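Side-chain contacts in pectate lyase 47 (Bacillus sp. TS-47, PDB 1VBL), which probably cleaves pectate by beta-elimination, as a secreted, calcium-binding member of polysaccharide lyase family 1: residues A[48-51]-A[52-55]; A[118-121]-A[122-126]; A[211-214]-A[215-218]; A[218-222]-A[223-227]; A[227-230]-A[231-235]. All coordinates share one frame; numbering follows the deposited sequence.

From the N terminus, contact 1 comes first, coiling the surface loop between helix 38-44 and strand 59-63. Contact 2 forms the last turns of helix 110-126 and touches contact 1 through Asn49 and Asp124. The other three follow closely in sequence: contact 3 closes turns in the loop after strand 200-208, contact 4 is the hairpin 219-220/223-224 that begins at their shared Gly218, and contact 5 starts at Gln227, where contact 4 ends, and leads into strand 232-235 of the beta-helix. None nests within another, but contact 3 folds back on both its successors: Leu217 packs on Gln227, and Asp214 reaches His228, just ahead of the calcium ligand Asp229.

Contact 1. Residues A[48-51]-A[52-55]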
# COMPACT_ATOMS: atom_id res chain seq x y z
N ASN A 48 16.68 17.70 6.06
CA ASN A 48 16.69 16.91 7.29
C ASN A 48 15.46 16.01 7.29
O ASN A 48 14.34 16.48 7.45
CB ASN A 48 16.67 17.84 8.51
CG ASN A 48 16.78 17.08 9.82
OD1 ASN A 48 15.89 16.31 10.18
ND2 ASN A 48 17.88 17.30 10.53
N ASN A 49 15.69 14.71 7.14
CA ASN A 49 14.60 13.73 7.08
C ASN A 49 13.47 13.93 8.09
O ASN A 49 12.31 14.05 7.70
CB ASN A 49 15.15 12.31 7.22
CG ASN A 49 14.13 11.26 6.81
OD1 ASN A 49 14.22 10.10 7.23
ND2 ASN A 49 13.16 11.65 5.99
N HIS A 50 13.80 13.97 9.37
CA HIS A 50 12.75 14.12 10.37
C HIS A 50 11.92 15.40 10.23
O HIS A 50 10.69 15.33 10.12
CB HIS A 50 13.33 14.03 11.79
CG HIS A 50 12.29 13.98 12.86
ND1 HIS A 50 11.63 15.11 13.31
CD2 HIS A 50 11.75 12.94 13.53
CE1 HIS A 50 10.72 14.76 14.21
NE2 HIS A 50 10.78 13.45 14.36
N THR A 51 12.58 16.55 10.20
CA THR A 51 11.86 17.82 10.09
C THR A 51 11.31 18.12 8.70
O THR A 51 10.56 19.07 8.52
CB THR A 51 12.74 19.01 10.55
OG1 THR A 51 13.84 19.18 9.65
CG2 THR A 51 13.27 18.77 11.96
N ASN A 52 11.68 17.30 7.71
CA ASN A 52 11.19 17.50 6.35
C ASN A 52 9.66 17.42 6.29
O ASN A 52 9.04 17.99 5.39
CB ASN A 52 11.79 16.46 5.41
CG ASN A 52 13.19 16.83 4.92
OD1 ASN A 52 13.87 16.03 4.28
ND2 ASN A 52 13.61 18.05 5.23
N GLN A 53 9.07 16.73 7.25
CA GLN A 53 7.62 16.58 7.30
C GLN A 53 6.93 17.93 7.50
O GLN A 53 5.75 18.09 7.18
CB GLN A 53 7.21 15.62 8.42
CG GLN A 53 7.71 16.01 9.81
CD GLN A 53 7.42 14.94 10.85
OE1 GLN A 53 6.27 14.65 11.16
NE2 GLN A 53 8.48 14.35 11.40
N TYR A 54 7.67 18.91 8.02
CA TYR A 54 7.12 20.24 8.27
C TYR A 54 7.41 21.22 7.14
O TYR A 54 7.04 22.39 7.22
CB TYR A 54 7.68 20.80 9.58
CG TYR A 54 7.50 19.90 10.77
CD1 TYR A 54 8.60 19.34 11.42
CD2 TYR A 54 6.22 19.59 11.25
CE1 TYR A 54 8.44 18.49 12.51
CE2 TYR A 54 6.05 18.75 12.35
CZ TYR A 54 7.16 18.20 12.97
OH TYR A 54 7.01 17.36 14.04
N ASN A 55 8.07 20.75 6.08
CA ASN A 55 8.38 21.61 4.95
C ASN A 55 7.22 21.62 3.95
O ASN A 55 7.10 20.71 3.12
CB ASN A 55 9.67 21.14 4.26
CG ASN A 55 10.03 21.99 3.05
OD1 ASN A 55 9.50 23.09 2.87
ND2 ASN A 55 10.94 21.49 2.23
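Gln53 has a first torsion of 57°, which sets CG between its own backbone N and carbonyl carbon, and from there the chain runs out extended; His50 carries its ring anti to the backbone N (chi1 -172°), and the two side chains run alongside each other in the same direction. They sit on a run of overlapping turns in the surface loop between helix 38-44 and strand 59-63. Gln53 NE2 donates to His50 O at 2.7 Å, a fairly straight bond (158° at the hydrogen), with the acceptor lying in the plane of the glutamine amide. The same nitrogen stands over one face of the imidazole, toward its rim, 3.6 Å from His50 CE1. Gln53 CG also covers the centre of one face of the Tyr54 ring. Backbone bonds set the turns, Tyr54 N to Thr51 O at 2.9 Å and Asn55 N to Asn52 O at 3.0 Å. With an alanine at Gln53, His50 O would probably lose its amide donor, and the tyrosine face the CG that covers it. Next to the bonded carbonyl of Thr51, Tyr54 CD1 approaches Thr51 CA to 3.8 Å.

Contact 2. Residues A[118-121]-A[122-126]; sequences SQKK and QKDRI
Gln122 N, Lys123 N and Asp124 N each reach back four residues, to Ser118 O, Gln119 O and Lys120 O, in the regular alpha-helical pattern of the C-terminal turns of helix 110-126, a pattern that changes at Arg125 N, which makes a weak bond to Lys121 O and a shorter one of 3.0 Å to Gln122 O, an acceptor shared with Ile126 N.

Among the side chains, the contact is carried by Lys120 and Asp124, one helical turn apart. The lysine runs straight from CB to CE, and a single bend at its last torsion (chi4 54°) swings NZ over to the carboxylate. The resulting salt bridge, Lys120 NZ to Asp124 OD2 at 3.3 Å, is weak as a hydrogen bond. Lys120 CG also lies 3.5 Å from Asp124 OD2, so the carboxylate meets the aliphatic part of the chain as well as its charge. Lys123, folded at three successive torsions, rests its CB 3.4 Å from Gln119 O and holds its NZ 5.3 Å from Lys120 NZ.

Most of the other polar ends face neighbouring parts of the fold. Lys121 meets the carbonyl and ring of Phe82, Gln122 OE1 accepts from Tyr171 N, and Arg125 pairs with Asp73 and Val71 O. The chemistry therefore divides in two: a long, exposed ion pair that probably adds modestly to the helix, its lysine close to a second positive charge, and longer-reaching polar groups that fasten these turns to their surroundings.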
# COMPACT_ATOMS: atom_id res chain seq x y z
N SER A 118 17.41 -1.64 17.03
CA SER A 118 17.95 -1.93 15.70
C SER A 118 16.92 -1.51 14.65
O SER A 118 17.26 -0.92 13.62
CB SER A 118 18.23 -3.43 15.56
OG SER A 118 19.15 -3.88 16.54
N GLN A 119 15.66 -1.84 14.92
CA GLN A 119 14.57 -1.51 14.01
C GLN A 119 14.43 0.01 13.88
O GLN A 119 14.25 0.53 12.78
CB GLN A 119 13.26 -2.10 14.54
CG GLN A 119 12.05 -1.76 13.70
CD GLN A 119 10.78 -1.71 14.52
OE1 GLN A 119 10.37 -2.72 15.11
NE2 GLN A 119 10.15 -0.55 14.58
N LYS A 120 14.50 0.71 15.01
CA LYS A 120 14.38 2.16 14.99
C LYS A 120 15.47 2.81 14.14
O LYS A 120 15.22 3.78 13.44
CB LYS A 120 14.44 2.74 16.41
CG LYS A 120 14.36 4.25 16.43
CD LYS A 120 14.50 4.81 17.84
CE LYS A 120 14.55 6.33 17.81
NZ LYS A 120 13.37 6.90 17.09
N LYS A 121 16.68 2.26 14.21
CA LYS A 121 17.78 2.82 13.43
C LYS A 121 17.51 2.67 11.94
O LYS A 121 17.80 3.57 11.15
CB LYS A 121 19.11 2.14 13.80
CG LYS A 121 20.31 2.82 13.17
CD LYS A 121 21.64 2.26 13.69
CE LYS A 121 22.81 2.90 12.95
NZ LYS A 121 24.13 2.38 13.41
N GLN A 122 16.96 1.53 11.53
CA GLN A 122 16.67 1.35 10.11
C GLN A 122 15.49 2.24 9.71
O GLN A 122 15.52 2.87 8.66
CB GLN A 122 16.35 -0.12 9.80
CG GLN A 122 15.91 -0.33 8.35
CD GLN A 122 15.93 -1.78 7.92
OE1 GLN A 122 15.54 -2.67 8.68
NE2 GLN A 122 16.39 -2.04 6.70
N LYS A 123 14.48 2.29 10.57
CA LYS A 123 13.30 3.10 10.30
C LYS A 123 13.67 4.57 10.09
O LYS A 123 13.27 5.18 9.10
CB LYS A 123 12.31 2.98 11.47
CG LYS A 123 11.00 3.73 11.28
CD LYS A 123 10.99 5.06 12.02
CE LYS A 123 11.18 4.86 13.52
NZ LYS A 123 10.24 3.84 14.08
N ASP A 124 14.44 5.12 11.03
CA ASP A 124 14.85 6.52 10.93
C ASP A 124 15.66 6.82 9.67
O ASP A 124 15.75 7.98 9.26
CB ASP A 124 15.66 6.93 12.17
CG ASP A 124 14.81 7.01 13.42
OD1 ASP A 124 13.56 7.08 13.31
OD2 ASP A 124 15.38 7.03 14.53
N ARG A 125 16.24 5.80 9.05
CA ARG A 125 17.04 6.02 7.84
C ARG A 125 16.33 5.76 6.51
O ARG A 125 16.51 6.52 5.56
CB ARG A 125 18.32 5.19 7.88
CG ARG A 125 19.13 5.23 6.58
CD ARG A 125 20.57 4.74 6.79
NE ARG A 125 21.32 5.64 7.66
CZ ARG A 125 21.94 6.74 7.24
NH1 ARG A 125 21.92 7.09 5.96
NH2 ARG A 125 22.56 7.52 8.11
N ILE A 126 15.54 4.69 6.44
CA ILE A 126 14.87 4.33 5.19
C ILE A 126 13.47 4.88 4.93
O ILE A 126 13.02 4.86 3.79
CB ILE A 126 14.84 2.80 5.01
CG1 ILE A 126 13.82 2.17 5.96
CG2 ILE A 126 16.24 2.22 5.25
CD1 ILE A 126 13.67 0.67 5.78

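Contact 3. Residues A[211-214]-A[215-218]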
# COMPACT_ATOMS: atom_id res chain seq x y z
N ASP A 211 13.16 -8.21 -6.49
CA ASP A 211 14.21 -9.20 -6.29
C ASP A 211 14.19 -9.89 -4.93
O ASP A 211 15.03 -10.75 -4.66
CB ASP A 211 15.60 -8.57 -6.50
CG ASP A 211 15.81 -8.11 -7.93
OD1 ASP A 211 15.28 -8.76 -8.85
OD2 ASP A 211 16.53 -7.11 -8.14
N HIS A 212 13.24 -9.52 -4.07
CA HIS A 212 13.16 -10.13 -2.75
C HIS A 212 11.78 -10.65 -2.39
O HIS A 212 11.17 -10.19 -1.42
CB HIS A 212 13.64 -9.14 -1.69
CG HIS A 212 15.02 -8.63 -1.94
ND1 HIS A 212 16.13 -9.45 -1.93
CD2 HIS A 212 15.47 -7.39 -2.26
CE1 HIS A 212 17.20 -8.74 -2.25
NE2 HIS A 212 16.82 -7.49 -2.45
N PRO A 213 11.26 -11.62 -3.16
CA PRO A 213 9.93 -12.17 -2.89
C PRO A 213 9.94 -12.88 -1.54
O PRO A 213 10.98 -13.41 -1.12
CB PRO A 213 9.71 -13.13 -4.05
CG PRO A 213 11.10 -13.60 -4.36
CD PRO A 213 11.90 -12.32 -4.29
N ASP A 214 8.80 -12.90 -0.85
CA ASP A 214 8.71 -13.53 0.46
C ASP A 214 9.25 -14.96 0.45
O ASP A 214 9.80 -15.43 1.44
CB ASP A 214 7.27 -13.54 0.96
CG ASP A 214 6.76 -12.15 1.30
OD1 ASP A 214 7.58 -11.30 1.69
OD2 ASP A 214 5.54 -11.92 1.20
N ARG A 215 9.08 -15.63 -0.68
CA ARG A 215 9.52 -17.01 -0.86
C ARG A 215 11.02 -17.18 -0.64
O ARG A 215 11.48 -18.26 -0.26
CB ARG A 215 9.15 -17.48 -2.26
CG ARG A 215 7.68 -17.25 -2.61
CD ARG A 215 7.31 -15.75 -2.58
NE ARG A 215 5.92 -15.54 -2.18
CZ ARG A 215 5.38 -16.00 -1.06
NH1 ARG A 215 6.11 -16.70 -0.20
NH2 ARG A 215 4.11 -15.75 -0.78
N SER A 216 11.77 -16.11 -0.87
CA SER A 216 13.22 -16.15 -0.71
C SER A 216 13.67 -15.69 0.68
O SER A 216 14.86 -15.73 0.98
CB SER A 216 13.87 -15.25 -1.76
OG SER A 216 13.57 -13.89 -1.51
N LEU A 217 12.73 -15.25 1.50
CA LEU A 217 13.05 -14.76 2.84
C LEU A 217 13.23 -15.85 3.89
O LEU A 217 13.78 -15.60 4.96
CB LEU A 217 11.97 -13.77 3.31
CG LEU A 217 11.71 -12.60 2.35
CD1 LEU A 217 10.69 -11.65 2.97
CD2 LEU A 217 13.01 -11.87 2.05
N GLY A 218 12.77 -17.06 3.58
CA GLY A 218 12.93 -18.15 4.52
C GLY A 218 11.82 -18.32 5.53
O GLY A 218 10.77 -17.67 5.45
O HOH W 1 15.78 -12.08 -0.84
O HOH W 2 9.00 -16.37 3.68
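Leu217 folds back over Asp214 and Pro213, closing two overlapping beta turns in the loop between strand 200-208 and strand 219-220. Its CB lies 3.3 Å from Asp214 O, the carbonyl that receives the Leu217 backbone N-H. CG comes next, 3.6 Å from Pro213 O. At the branch, CD1 crosses the aspartate and meets Asp214 OD1 at 3.4 Å, while CD2 turns along the other side and is 4.1 Å from Pro213 O; CD1 goes on to Phe225 O and CD2 to Gln227 OE1. An alanine in place of Leu217 would probably uncover this side of the Asp214 carboxylate and open a gap against Gln227.

The turn ahead is held by Pro213 O, which is gripped twice by Ser216: the backbone N comes from above the carbonyl plane, and OG lies in that plane at 2.7 Å. With OG between the backbone N and the carbonyl carbon (chi1 68°), the hydroxyl folds back onto the turn, where a water donates to it and joins it to His212 ND1.

Arg215 doubles back too, laying one face of its guanidinium over Asp214 CB, with NH1 3.6 Å from that carbon. Asp214 OD2 is well out of the guanidinium plane, so the two charges merely lie near each other. The arginine has Tyr309 as a cation-pi partner, and Asp214 OD1 is hydrogen-bonded to His228 ND1, tying the loop to the chain just before the calcium site. A second water closes the end of the turns, donating to Asp214 O at 2.6 Å and Gly218 O at 2.8 Å.

Contact 4. Residues A[218-222]-A[223-227]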
# COMPACT_ATOMS: atom_id res chain seq x y z
N GLY A 218 12.77 -17.06 3.58
CA GLY A 218 12.93 -18.15 4.52
C GLY A 218 11.82 -18.32 5.53
O GLY A 218 10.77 -17.67 5.45
N THR A 219 12.06 -19.19 6.50
CA THR A 219 11.09 -19.48 7.54
C THR A 219 11.78 -19.63 8.89
O THR A 219 12.88 -20.19 8.98
CB THR A 219 10.33 -20.79 7.23
OG1 THR A 219 9.59 -20.63 6.01
CG2 THR A 219 9.37 -21.14 8.35
N TYR A 220 11.14 -19.10 9.93
CA TYR A 220 11.66 -19.19 11.29
C TYR A 220 10.48 -19.42 12.22
O TYR A 220 9.41 -18.85 12.02
CB TYR A 220 12.40 -17.91 11.69
CG TYR A 220 13.66 -17.67 10.90
CD1 TYR A 220 13.67 -16.78 9.82
CD2 TYR A 220 14.83 -18.36 11.20
CE1 TYR A 220 14.83 -16.58 9.07
CE2 TYR A 220 15.99 -18.18 10.45
CZ TYR A 220 15.98 -17.28 9.38
OH TYR A 220 17.13 -17.09 8.64
N PHE A 221 10.68 -20.26 13.23
CA PHE A 221 9.61 -20.57 14.17
C PHE A 221 8.47 -21.25 13.42
O PHE A 221 7.33 -21.23 13.87
CB PHE A 221 9.09 -19.30 14.85
CG PHE A 221 10.09 -18.62 15.75
CD1 PHE A 221 9.80 -17.38 16.31
CD2 PHE A 221 11.31 -19.23 16.05
CE1 PHE A 221 10.71 -16.75 17.16
CE2 PHE A 221 12.23 -18.61 16.89
CZ PHE A 221 11.92 -17.37 17.45
N GLY A 222 8.80 -21.84 12.28
CA GLY A 222 7.79 -22.51 11.48
C GLY A 222 6.81 -21.56 10.82
O GLY A 222 5.73 -21.98 10.39
N ARG A 223 7.18 -20.28 10.73
CA ARG A 223 6.33 -19.27 10.11
C ARG A 223 7.13 -18.51 9.05
O ARG A 223 8.34 -18.32 9.19
CB ARG A 223 5.81 -18.28 11.15
CG ARG A 223 5.12 -18.91 12.36
CD ARG A 223 3.99 -19.82 11.93
NE ARG A 223 3.00 -19.13 11.11
CZ ARG A 223 2.42 -19.67 10.04
NH1 ARG A 223 2.72 -20.91 9.68
NH2 ARG A 223 1.53 -18.97 9.34
N PRO A 224 6.46 -18.07 7.97
CA PRO A 224 7.19 -17.32 6.95
C PRO A 224 7.81 -16.06 7.55
O PRO A 224 7.16 -15.34 8.31
CB PRO A 224 6.12 -17.02 5.90
CG PRO A 224 4.84 -17.01 6.70
CD PRO A 224 5.03 -18.18 7.64
N PHE A 225 9.06 -15.80 7.21
CA PHE A 225 9.77 -14.63 7.72
C PHE A 225 9.32 -13.40 6.94
O PHE A 225 9.97 -12.97 5.99
CB PHE A 225 11.28 -14.84 7.58
CG PHE A 225 12.11 -13.95 8.45
CD1 PHE A 225 11.83 -13.84 9.82
CD2 PHE A 225 13.18 -13.24 7.93
CE1 PHE A 225 12.61 -13.03 10.64
CE2 PHE A 225 13.96 -12.43 8.74
CZ PHE A 225 13.67 -12.32 10.10
N GLN A 226 8.19 -12.84 7.37
CA GLN A 226 7.59 -11.68 6.72
C GLN A 226 8.32 -10.37 7.00
O GLN A 226 8.06 -9.67 7.98
CB GLN A 226 6.12 -11.58 7.14
CG GLN A 226 5.33 -12.83 6.73
CD GLN A 226 3.89 -12.84 7.21
OE1 GLN A 226 3.13 -13.74 6.86
NE2 GLN A 226 3.51 -11.84 8.00
N GLN A 227 9.25 -10.04 6.11
CA GLN A 227 10.04 -8.82 6.22
C GLN A 227 9.41 -7.64 5.49
O GLN A 227 9.92 -6.52 5.53
CB GLN A 227 11.45 -9.07 5.70
CG GLN A 227 12.27 -10.00 6.58
CD GLN A 227 13.69 -10.16 6.09
OE1 GLN A 227 13.98 -10.97 5.22
NE2 GLN A 227 14.59 -9.36 6.65
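Tyr220 and Arg223 enclose a type I' turn whose first corner is Phe221, a residue with a side chain held at left-handed backbone angles (phi 62°, psi 23°); Gly222 follows at the second. The result is a two-residue beta hairpin of strands 219-220 and 223-224. Tyr220 and Arg223 form its hydrogen-bonded pair, with Tyr220 N to Arg223 O at 3.0 Å and Arg223 N to Tyr220 O at 2.9 Å. Thr219 faces Pro224 as the non-hydrogen-bonded pair, and Phe225 N to Gly218 O, 3.1 Å, closes the open end.

Diagonally across the hairpin, the Tyr220 ring brings its edge to one face of Phe225 in a T-shaped stack, centroids 4.8 Å apart and planes at 74°. CD1 leads, standing over the rim of the phenylalanine, while Phe225 CB lies in the plane of the tyrosine at its edge. Phe90 and Trp185 extend the aromatic packing, meeting Tyr220 and Phe225 respectively.

Arg223 bends at chi2 and chi3 and curls back beside the turn, and one face of its guanidinium covers Pro224 CD. Its NE bonds to Gly183 O and its NH2 forms a salt bridge with Glu184 OE2, fixing the hairpin to the segment at strand 184-186. The remaining nitrogen, NH1, donates to Gly222 O at 3.3 Å, arriving in the carbonyl plane on a lone pair.

Contact 5. Residues A[227-230]-A[231-235]. With CA (calcium ion), chain B.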
# COMPACT_ATOMS: atom_id res chain seq x y z
N GLN A 227 9.25 -10.04 6.11
CA GLN A 227 10.04 -8.82 6.22
C GLN A 227 9.41 -7.64 5.49
O GLN A 227 9.92 -6.52 5.53
CB GLN A 227 11.45 -9.07 5.70
CG GLN A 227 12.27 -10.00 6.58
CD GLN A 227 13.69 -10.16 6.09
OE1 GLN A 227 13.98 -10.97 5.22
NE2 GLN A 227 14.59 -9.36 6.65
N HIS A 228 8.30 -7.90 4.80
CA HIS A 228 7.59 -6.85 4.08
C HIS A 228 6.33 -6.51 4.86
O HIS A 228 5.88 -7.27 5.71
CB HIS A 228 7.12 -7.32 2.70
CG HIS A 228 8.23 -7.64 1.75
ND1 HIS A 228 8.50 -8.93 1.33
CD2 HIS A 228 9.12 -6.85 1.11
CE1 HIS A 228 9.50 -8.91 0.48
NE2 HIS A 228 9.90 -7.66 0.33
N ASP A 229 5.77 -5.34 4.58
CA ASP A 229 4.51 -4.99 5.20
C ASP A 229 3.61 -4.51 4.07
O ASP A 229 3.42 -5.23 3.09
CB ASP A 229 4.67 -3.92 6.28
CG ASP A 229 3.47 -3.88 7.21
OD1 ASP A 229 2.93 -4.95 7.56
OD2 ASP A 229 3.05 -2.78 7.61
N GLY A 230 3.07 -3.30 4.17
CA GLY A 230 2.18 -2.84 3.11
C GLY A 230 2.85 -2.23 1.89
O GLY A 230 4.00 -1.79 1.94
N ALA A 231 2.13 -2.22 0.77
CA ALA A 231 2.65 -1.60 -0.44
C ALA A 231 2.25 -0.14 -0.30
O ALA A 231 3.06 0.77 -0.44
CB ALA A 231 2.00 -2.22 -1.68
N LEU A 232 0.97 0.06 -0.00
CA LEU A 232 0.41 1.40 0.15
C LEU A 232 -0.66 1.35 1.23
O LEU A 232 -1.78 0.91 0.99
CB LEU A 232 -0.22 1.83 -1.18
CG LEU A 232 -0.55 3.30 -1.44
CD1 LEU A 232 -1.21 3.41 -2.81
CD2 LEU A 232 -1.46 3.84 -0.36
N ASP A 233 -0.31 1.78 2.44
CA ASP A 233 -1.26 1.77 3.54
C ASP A 233 -1.76 3.15 3.88
O ASP A 233 -1.03 4.14 3.76
CB ASP A 233 -0.64 1.10 4.77
CG ASP A 233 -0.49 -0.40 4.60
OD1 ASP A 233 -1.22 -0.99 3.77
OD2 ASP A 233 0.35 -1.01 5.29
N ILE A 234 -3.01 3.21 4.32
CA ILE A 234 -3.68 4.46 4.65
C ILE A 234 -4.32 4.32 6.03
O ILE A 234 -5.15 3.43 6.24
CB ILE A 234 -4.77 4.76 3.60
CG1 ILE A 234 -4.11 4.84 2.21
CG2 ILE A 234 -5.51 6.05 3.94
CD1 ILE A 234 -5.09 4.92 1.06
N LYS A 235 -3.96 5.20 6.96
CA LYS A 235 -4.52 5.10 8.30
C LYS A 235 -4.53 6.41 9.08
O LYS A 235 -4.13 7.46 8.59
CB LYS A 235 -3.73 4.06 9.11
CG LYS A 235 -2.27 4.44 9.34
CD LYS A 235 -1.52 3.38 10.13
CE LYS A 235 -0.08 3.80 10.40
NZ LYS A 235 0.68 2.77 11.17
CA CA B . 1.86 -0.51 7.27
O HOH W 3 0.07 -3.48 6.60
O HOH W 4 3.83 -0.40 8.62
O HOH W 5 0.55 1.61 8.08
O HOH W 6 0.60 -1.76 9.05
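Asp229 and Asp233 meet through a calcium ion where the loop after the hairpin runs into strand 232-235 of the parallel beta-helix, the fold of this lyase family. Metal bonds come first: Asp229 OD2 binds the ion at 2.6 Å and Asp233 OD2 at 2.5 Å. Asp190 is the third protein ligand, and three waters also bind the ion, consistent with the calcium site of family 1 pectate lyases, where calcium takes part in binding the acidic substrate. The two carboxylates reach the metal from side chains that cross at about a right angle, their planes turned 82° apart, and Asp229 gets there with CG anti to the backbone N (chi1 -162°). Their OD2 atoms are 4.0 Å from each other, a closeness that the shared cation probably makes tolerable.

Hydrogen bonds make a second layer. A further water, not on the metal, lies 2.8 Å from Asp233 OD2 and can donate to it, although it has more acceptors in reach than protons. Asp233 OD1 accepts from Leu256 N of strand 253-257, which probably fixes the carboxylate's rotation, and Gly230 N donates to Asp190 OD1. Backbone bonds from Ala231 to Ile192 and Val254 seat the start of the strand.

Packing across the contact itself falls to Gly230. A side chain here would have its first carbon driven into the Asp233 carboxylate: Gly230 CA already lies 3.4 Å from Asp233 OD2, one of the oxygens that bind the calcium.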